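Local coordinates for protein glycerol kinase, putative (PDB 2W40) that probably catalyses the ATP-dependent phosphorylation of glycerol to sn-glycerol 3-phosphate, at residues I347-L355 and E491-L500; L307-G315 and L384-I395. All blocks are in the same frame, centred on the assembly; numbering follows the deposited sequence.

In the fold
Both contacts are buried and largely apolar, with no direct hydrogen bond between their segments, and they touch each other, their centres about 11 Å apart. Contact 2 lies deeper, about 13 Å from the centre of the chain, where helix 377-403 packs on strand 304-311 of the large mixed sheet and on the turn leading to the ADP site. Contact 1, about 22 Å out, lays the C-terminal helix 482-500 against the short strand 347-349 and borders the second subunit. Trp492 joins the two: its ring stacks on Phe390 and its NE1 bonds Glu394. Contact 1 is mostly aliphatic groups round an indole edge and a threonine hydroxyl, whereas contact 2 adds a buried glutamine amide and a bridging water.

Contact 1: residues I347-L355 and E491-L500; sequences IFVPAFSGL and EWNKAVERTL. With EDO (1,2-ethanediol), chain B.
Ile347 lies over the first turn of segment 491-500 and touches it with both branches. Ile347 CG2, anti to the backbone N (CG1 has chi1 -58°), presses on Ala495 CB at 3.4 Å, tighter than ordinary van der Waals contact, and also meets Trp492 CE3. The other branch carries Ile347 CD1 up to the backbone of Glu491, with Glu491 CB alongside at 3.8 Å.

The CB of Trp492 leaves the helix at a tangent to the strand, and chi1 of 167°, with CG anti to the backbone N, brings the indole nearer. Its benzo edge then receives Phe348 O, 3.7 Å from Trp492 CZ3, and Pro350 CD, 3.8 Å from Trp492 CH2, both near the ring plane. Val496 CG2, one helical turn on, lies over the rim of one ring face, while NE1 is bonded to Glu394.

This is strand-on-helix packing: the two-stranded antiparallel sheet of 347-349 and 366-371 lies against the C-terminal helix 482-500, the axes of the short segments 8.7 Å apart and crossing at -49°. Val349 directs CG2 at the helix, where it sits among Ala495, Val496 and Thr499, meeting Thr499 OG1 tip to tip at 3.7 Å. Thr499 OG1 bonds to Ala495 O at 2.8 Å from above the carbonyl plane, opposite the face used by Thr499 N, and also pairs with Tyr369.

Beyond the type I turn from Ala351 to Gly354, Leu355 comes back to the helix; Leu355 CD1 reaches Leu500 CD2 at 4.2 Å and Val496 CG1 slightly farther away. Arg498 NH1 bonds Ile501 O of the second subunit.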
# COMPACT_ATOMS: atom_id res chain seq x y z
N ILE C 347 6.68 6.72 -2.04
CA ILE C 347 6.00 7.86 -1.51
C ILE C 347 4.64 7.41 -1.14
O ILE C 347 3.96 6.69 -1.90
CB ILE C 347 5.94 9.07 -2.50
CG1 ILE C 347 7.35 9.47 -2.90
CG2 ILE C 347 5.05 10.20 -1.99
CD1 ILE C 347 7.47 10.30 -4.01
N PHE C 348 4.20 7.91 -0.03
CA PHE C 348 2.84 7.60 0.53
C PHE C 348 2.13 8.92 0.73
O PHE C 348 2.52 9.69 1.61
CB PHE C 348 2.98 6.84 1.87
CG PHE C 348 1.75 6.08 2.34
CD1 PHE C 348 1.91 4.93 3.05
CD2 PHE C 348 0.47 6.52 2.16
CE1 PHE C 348 0.85 4.26 3.55
CE2 PHE C 348 -0.60 5.80 2.57
CZ PHE C 348 -0.41 4.66 3.31
N VAL C 349 1.10 9.18 -0.08
CA VAL C 349 0.35 10.40 0.06
C VAL C 349 -0.77 10.06 1.05
O VAL C 349 -1.69 9.39 0.66
CB VAL C 349 -0.20 10.95 -1.28
CG1 VAL C 349 -1.06 12.19 -1.07
CG2 VAL C 349 0.92 11.17 -2.29
N PRO C 350 -0.63 10.46 2.35
CA PRO C 350 -1.51 9.95 3.43
C PRO C 350 -2.81 10.83 3.41
O PRO C 350 -2.84 12.01 3.97
CB PRO C 350 -0.69 10.20 4.73
CG PRO C 350 0.66 10.73 4.28
CD PRO C 350 0.36 11.37 2.91
N ALA C 351 -3.76 10.38 2.63
CA ALA C 351 -4.98 11.20 2.24
C ALA C 351 -6.22 10.32 2.47
O ALA C 351 -7.15 10.35 1.71
CB ALA C 351 -4.94 11.77 0.83
N PHE C 352 -6.21 9.58 3.58
CA PHE C 352 -7.30 8.63 3.82
C PHE C 352 -8.65 9.36 3.90
O PHE C 352 -9.69 8.80 3.50
CB PHE C 352 -7.11 7.83 5.06
CG PHE C 352 -5.98 6.89 5.04
CD1 PHE C 352 -6.08 5.67 4.42
CD2 PHE C 352 -4.73 7.23 5.64
CE1 PHE C 352 -5.05 4.80 4.40
CE2 PHE C 352 -3.73 6.39 5.60
CZ PHE C 352 -3.87 5.18 4.95
N SER C 353 -8.64 10.57 4.47
CA SER C 353 -9.86 11.44 4.50
C SER C 353 -9.70 12.67 3.64
O SER C 353 -10.19 13.73 3.96
CB SER C 353 -10.29 11.65 5.91
OG SER C 353 -9.40 12.39 6.54
N GLY C 354 -9.03 12.55 2.49
CA GLY C 354 -8.76 13.71 1.65
C GLY C 354 -7.50 14.42 2.13
O GLY C 354 -6.81 14.02 3.08
N LEU C 355 -7.15 15.45 1.42
CA LEU C 355 -6.14 16.42 1.83
C LEU C 355 -6.80 17.65 2.45
O LEU C 355 -7.74 18.22 1.88
CB LEU C 355 -5.26 16.89 0.67
CG LEU C 355 -4.33 15.81 0.16
CD1 LEU C 355 -3.68 16.22 -1.14
CD2 LEU C 355 -3.32 15.25 1.25
N GLU C 491 9.83 15.02 -5.64
CA GLU C 491 9.35 13.71 -5.64
C GLU C 491 7.95 13.66 -5.00
O GLU C 491 7.04 13.01 -5.52
CB GLU C 491 10.24 12.71 -4.95
CG GLU C 491 11.51 12.50 -5.78
CD GLU C 491 12.72 11.91 -5.04
OE1 GLU C 491 12.77 11.66 -3.76
OE2 GLU C 491 13.70 11.71 -5.81
N TRP C 492 7.81 14.31 -3.83
CA TRP C 492 6.53 14.40 -3.18
C TRP C 492 5.47 15.06 -4.06
O TRP C 492 4.33 14.58 -4.29
CB TRP C 492 6.72 15.20 -1.94
CG TRP C 492 5.43 15.64 -1.29
CD1 TRP C 492 4.90 16.90 -1.35
CD2 TRP C 492 4.47 14.84 -0.59
NE1 TRP C 492 3.69 16.93 -0.74
CE2 TRP C 492 3.44 15.70 -0.20
CE3 TRP C 492 4.44 13.53 -0.16
CZ2 TRP C 492 2.32 15.27 0.51
CZ3 TRP C 492 3.33 13.11 0.58
CH2 TRP C 492 2.32 13.99 0.93
N ASN C 493 5.90 16.16 -4.62
CA ASN C 493 4.99 16.98 -5.48
C ASN C 493 4.46 16.20 -6.68
O ASN C 493 3.29 16.26 -7.00
CB ASN C 493 5.69 18.22 -5.99
CG ASN C 493 5.79 19.32 -4.99
OD1 ASN C 493 5.06 19.35 -3.99
ND2 ASN C 493 6.76 20.27 -5.25
N LYS C 494 5.30 15.38 -7.27
CA LYS C 494 4.87 14.58 -8.44
C LYS C 494 3.91 13.49 -8.00
O LYS C 494 2.92 13.22 -8.67
CB LYS C 494 6.06 14.00 -9.12
CG LYS C 494 6.87 15.05 -9.79
CD LYS C 494 7.86 14.53 -10.75
CE LYS C 494 8.22 13.04 -10.60
NZ LYS C 494 9.31 12.73 -9.57
N ALA C 495 4.14 12.85 -6.84
CA ALA C 495 3.21 11.85 -6.26
C ALA C 495 1.89 12.51 -5.90
O ALA C 495 0.85 12.00 -6.24
CB ALA C 495 3.85 11.29 -5.01
N VAL C 496 1.89 13.70 -5.33
CA VAL C 496 0.59 14.45 -5.09
C VAL C 496 -0.14 14.78 -6.41
O VAL C 496 -1.37 14.54 -6.62
CB VAL C 496 0.79 15.68 -4.23
CG1 VAL C 496 -0.53 16.40 -4.03
CG2 VAL C 496 1.36 15.26 -2.87
N GLU C 497 0.63 15.16 -7.39
CA GLU C 497 0.01 15.45 -8.74
C GLU C 497 -0.64 14.19 -9.27
O GLU C 497 -1.75 14.25 -9.87
CB GLU C 497 1.07 16.01 -9.69
CG GLU C 497 0.51 16.51 -10.95
CD GLU C 497 1.56 17.25 -11.79
OE1 GLU C 497 2.75 17.35 -11.34
OE2 GLU C 497 1.14 17.70 -12.91
N ARG C 498 0.07 13.05 -9.22
CA ARG C 498 -0.47 11.73 -9.68
C ARG C 498 -1.77 11.45 -8.94
O ARG C 498 -2.74 10.92 -9.53
CB ARG C 498 0.47 10.52 -9.46
CG ARG C 498 1.67 10.50 -10.25
CD ARG C 498 2.43 9.24 -10.00
NE ARG C 498 3.77 9.52 -10.45
CZ ARG C 498 4.09 9.67 -11.75
NH1 ARG C 498 3.26 9.28 -12.72
NH2 ARG C 498 5.33 10.02 -12.08
N THR C 499 -1.80 11.75 -7.66
CA THR C 499 -2.96 11.44 -6.81
C THR C 499 -4.21 12.33 -7.15
O THR C 499 -5.36 11.96 -6.96
CB THR C 499 -2.55 11.65 -5.34
OG1 THR C 499 -1.42 10.81 -5.09
CG2 THR C 499 -3.74 11.35 -4.36
N LEU C 500 -3.94 13.54 -7.60
CA LEU C 500 -4.97 14.62 -7.79
C LEU C 500 -5.39 14.81 -9.25
O LEU C 500 -6.42 15.45 -9.49
CB LEU C 500 -4.43 15.94 -7.21
CG LEU C 500 -4.21 16.03 -5.69
CD1 LEU C 500 -3.75 17.43 -5.32
CD2 LEU C 500 -5.46 15.68 -4.89
C1 EDO B . 11.21 11.22 -0.46
O1 EDO B . 11.85 11.44 0.83
C2 EDO B . 11.46 9.76 -0.89
O2 EDO B . 12.89 9.50 -1.10

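Contact 2: residues L307-G315 and L384-I395. With EDO (1,2-ethanediol), chain B.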
# COMPACT_ATOMS: atom_id res chain seq x y z
N LEU C 307 -3.92 31.68 12.69
CA LEU C 307 -3.95 30.99 11.36
C LEU C 307 -3.60 29.58 11.65
O LEU C 307 -2.72 29.30 12.45
CB LEU C 307 -3.02 31.63 10.34
CG LEU C 307 -3.54 32.79 9.60
CD1 LEU C 307 -2.43 33.40 8.62
CD2 LEU C 307 -4.81 32.53 8.77
N GLU C 308 -4.31 28.65 11.04
CA GLU C 308 -4.11 27.23 11.33
C GLU C 308 -4.01 26.42 10.05
O GLU C 308 -4.79 26.57 9.09
CB GLU C 308 -5.28 26.61 12.12
CG GLU C 308 -5.21 25.06 12.29
CD GLU C 308 -6.26 24.42 13.20
OE1 GLU C 308 -6.73 25.11 14.16
OE2 GLU C 308 -6.59 23.26 12.94
N GLY C 309 -3.04 25.51 10.08
CA GLY C 309 -2.81 24.47 9.10
C GLY C 309 -3.08 23.14 9.69
O GLY C 309 -2.48 22.76 10.68
N SER C 310 -4.07 22.45 9.11
CA SER C 310 -4.57 21.17 9.64
C SER C 310 -4.21 20.02 8.71
O SER C 310 -4.37 20.14 7.53
CB SER C 310 -6.11 21.24 9.78
OG SER C 310 -6.61 22.48 10.33
N ILE C 311 -3.73 18.91 9.28
CA ILE C 311 -3.36 17.69 8.56
C ILE C 311 -4.15 16.53 9.20
O ILE C 311 -4.03 16.28 10.44
CB ILE C 311 -1.85 17.35 8.65
CG1 ILE C 311 -1.04 18.46 7.94
CG2 ILE C 311 -1.54 15.97 8.12
CD1 ILE C 311 0.45 18.33 8.11
N GLY C 312 -4.88 15.80 8.38
CA GLY C 312 -5.76 14.82 8.94
C GLY C 312 -5.11 13.47 9.21
O GLY C 312 -5.44 12.78 10.17
N THR C 313 -4.20 13.05 8.31
CA THR C 313 -3.57 11.72 8.49
C THR C 313 -2.20 11.89 9.14
O THR C 313 -1.29 12.40 8.47
CB THR C 313 -3.41 10.95 7.16
OG1 THR C 313 -4.70 10.78 6.58
CG2 THR C 313 -2.72 9.56 7.45
N ALA C 314 -2.06 11.48 10.41
CA ALA C 314 -0.76 11.47 11.14
C ALA C 314 -0.79 10.24 12.03
O ALA C 314 -0.65 9.12 11.48
CB ALA C 314 -0.56 12.79 11.95
N GLY C 315 -1.07 10.37 13.32
CA GLY C 315 -1.38 9.27 14.20
C GLY C 315 -2.51 8.37 13.70
O GLY C 315 -2.52 7.15 13.86
N LEU C 384 4.91 6.90 5.03
CA LEU C 384 3.69 7.56 5.63
C LEU C 384 4.19 8.74 6.56
O LEU C 384 3.70 9.87 6.46
CB LEU C 384 2.77 6.62 6.38
CG LEU C 384 1.55 7.30 6.97
CD1 LEU C 384 0.25 6.51 6.82
CD2 LEU C 384 1.79 7.72 8.44
N LEU C 385 5.24 8.44 7.33
CA LEU C 385 5.80 9.41 8.29
C LEU C 385 6.42 10.57 7.54
O LEU C 385 6.17 11.75 7.84
CB LEU C 385 6.81 8.68 9.15
CG LEU C 385 6.17 7.70 10.14
CD1 LEU C 385 7.33 7.00 10.91
CD2 LEU C 385 5.17 8.35 11.09
N GLU C 386 7.13 10.26 6.46
CA GLU C 386 7.65 11.30 5.60
C GLU C 386 6.55 12.17 5.05
O GLU C 386 6.73 13.39 4.95
CB GLU C 386 8.54 10.75 4.52
CG GLU C 386 9.86 10.06 4.96
CD GLU C 386 10.85 9.85 3.80
OE1 GLU C 386 10.49 10.09 2.58
OE2 GLU C 386 12.02 9.41 4.09
N GLY C 387 5.48 11.55 4.61
CA GLY C 387 4.31 12.32 4.12
C GLY C 387 3.72 13.34 5.10
O GLY C 387 3.17 14.35 4.71
N ILE C 388 3.86 13.10 6.41
CA ILE C 388 3.50 14.10 7.42
C ILE C 388 4.34 15.35 7.23
O ILE C 388 3.82 16.48 7.18
CB ILE C 388 3.54 13.52 8.86
CG1 ILE C 388 2.66 12.23 9.00
CG2 ILE C 388 3.22 14.64 9.93
CD1 ILE C 388 2.80 11.52 10.35
N ALA C 389 5.67 15.14 7.20
CA ALA C 389 6.62 16.24 6.99
C ALA C 389 6.40 17.02 5.74
O ALA C 389 6.34 18.25 5.78
CB ALA C 389 8.07 15.73 7.13
N PHE C 390 6.20 16.28 4.62
CA PHE C 390 5.91 17.00 3.38
C PHE C 390 4.65 17.86 3.42
O PHE C 390 4.63 18.95 2.85
CB PHE C 390 5.82 15.98 2.24
CG PHE C 390 7.15 15.42 1.81
CD1 PHE C 390 8.21 16.24 1.33
CD2 PHE C 390 7.38 14.05 1.89
CE1 PHE C 390 9.43 15.65 0.93
CE2 PHE C 390 8.58 13.50 1.49
CZ PHE C 390 9.61 14.32 1.06
N GLN C 391 3.62 17.34 4.07
CA GLN C 391 2.41 18.14 4.23
C GLN C 391 2.64 19.40 5.13
O GLN C 391 2.14 20.51 4.84
CB GLN C 391 1.30 17.24 4.83
CG GLN C 391 0.65 16.27 3.81
CD GLN C 391 -0.38 15.45 4.50
OE1 GLN C 391 -1.54 15.80 4.50
NE2 GLN C 391 0.05 14.36 5.16
N LEU C 392 3.41 19.19 6.20
CA LEU C 392 3.71 20.28 7.10
C LEU C 392 4.48 21.37 6.37
O LEU C 392 4.27 22.55 6.58
CB LEU C 392 4.43 19.71 8.32
CG LEU C 392 4.59 20.77 9.41
CD1 LEU C 392 3.25 21.36 9.94
CD2 LEU C 392 5.50 20.24 10.52
N ASN C 393 5.40 20.97 5.48
CA ASN C 393 6.17 21.93 4.71
C ASN C 393 5.29 22.82 3.84
O ASN C 393 5.49 24.03 3.74
CB ASN C 393 7.15 21.18 3.84
CG ASN C 393 8.01 22.12 3.02
OD1 ASN C 393 8.56 23.09 3.55
ND2 ASN C 393 8.20 21.77 1.72
N GLU C 394 4.29 22.18 3.24
CA GLU C 394 3.31 22.97 2.48
C GLU C 394 2.55 24.04 3.32
O GLU C 394 2.34 25.19 2.90
CB GLU C 394 2.30 22.07 1.72
CG GLU C 394 2.99 21.18 0.74
CD GLU C 394 2.05 20.47 -0.24
OE1 GLU C 394 0.82 20.72 -0.25
OE2 GLU C 394 2.59 19.64 -1.07
N ILE C 395 2.14 23.64 4.49
CA ILE C 395 1.57 24.50 5.50
C ILE C 395 2.50 25.64 5.86
O ILE C 395 2.07 26.80 5.92
CB ILE C 395 1.07 23.71 6.74
CG1 ILE C 395 -0.21 22.92 6.36
CG2 ILE C 395 0.78 24.61 7.95
CD1 ILE C 395 -0.63 21.83 7.39
C1 EDO B . 11.21 11.22 -0.46
O1 EDO B . 11.85 11.44 0.83
C2 EDO B . 11.46 9.76 -0.89
O2 EDO B . 12.89 9.50 -1.10
O HOH W 1 -3.45 14.20 5.72
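Ile311 and Gln391 carry the middle of this contact, their side chains lying aslant one another. With CG1 beside its backbone N (chi1 -64°) and the chain extended beyond, Ile311 lays CD1 on the helix surface, 3.6 Å from Gln391 CB and close to Leu392 N. Ile311 CG2 lies against the carboxamide of Gln391, 3.6 Å from Gln391 OE1.

That amide is turned by chi3 of 93° so that Gln391 NE2 points back to Gly387 O at 3.2 Å, with the acceptor in the amide plane. Gly387 O also takes the helical bond from Gln391 N, the two donors arriving at opposite faces of its carbonyl plane. At the other end of the amide, Gln391 OE1 accepts from a water at 2.8 Å, and the same water accepts from Thr313 N. The amide is thus held from both ends, and the water links the turn to the helix. Thr313 O, also buried here, has no hydrogen-bond partner.

One turn further along the helix, Ile395 runs across Ile311, Ile395 CD1 only 3.4 Å from Ile311 CG1, a tight carbon pair. Ile395 CG2 lies over Gly309 CA at 3.8 Å; the bare glycine backbone allows this approach. Past the strand, Ile388 sends CD1 to Ala314, 3.6 Å from Ala314 CA and in touch with CB. Ala314 is the N-cap residue before helix 315-323, whose first residue, Gly315, is part of the ADP site, which holds no ADP in this chain.

The short segments run nearly antiparallel, at 157°, where helix 377-403 packs on an actin-like ATPase-fold sheet; strand 272-279 pairs with 304-311, while helices 421-431 and 482-500 pack against other sides of the helix.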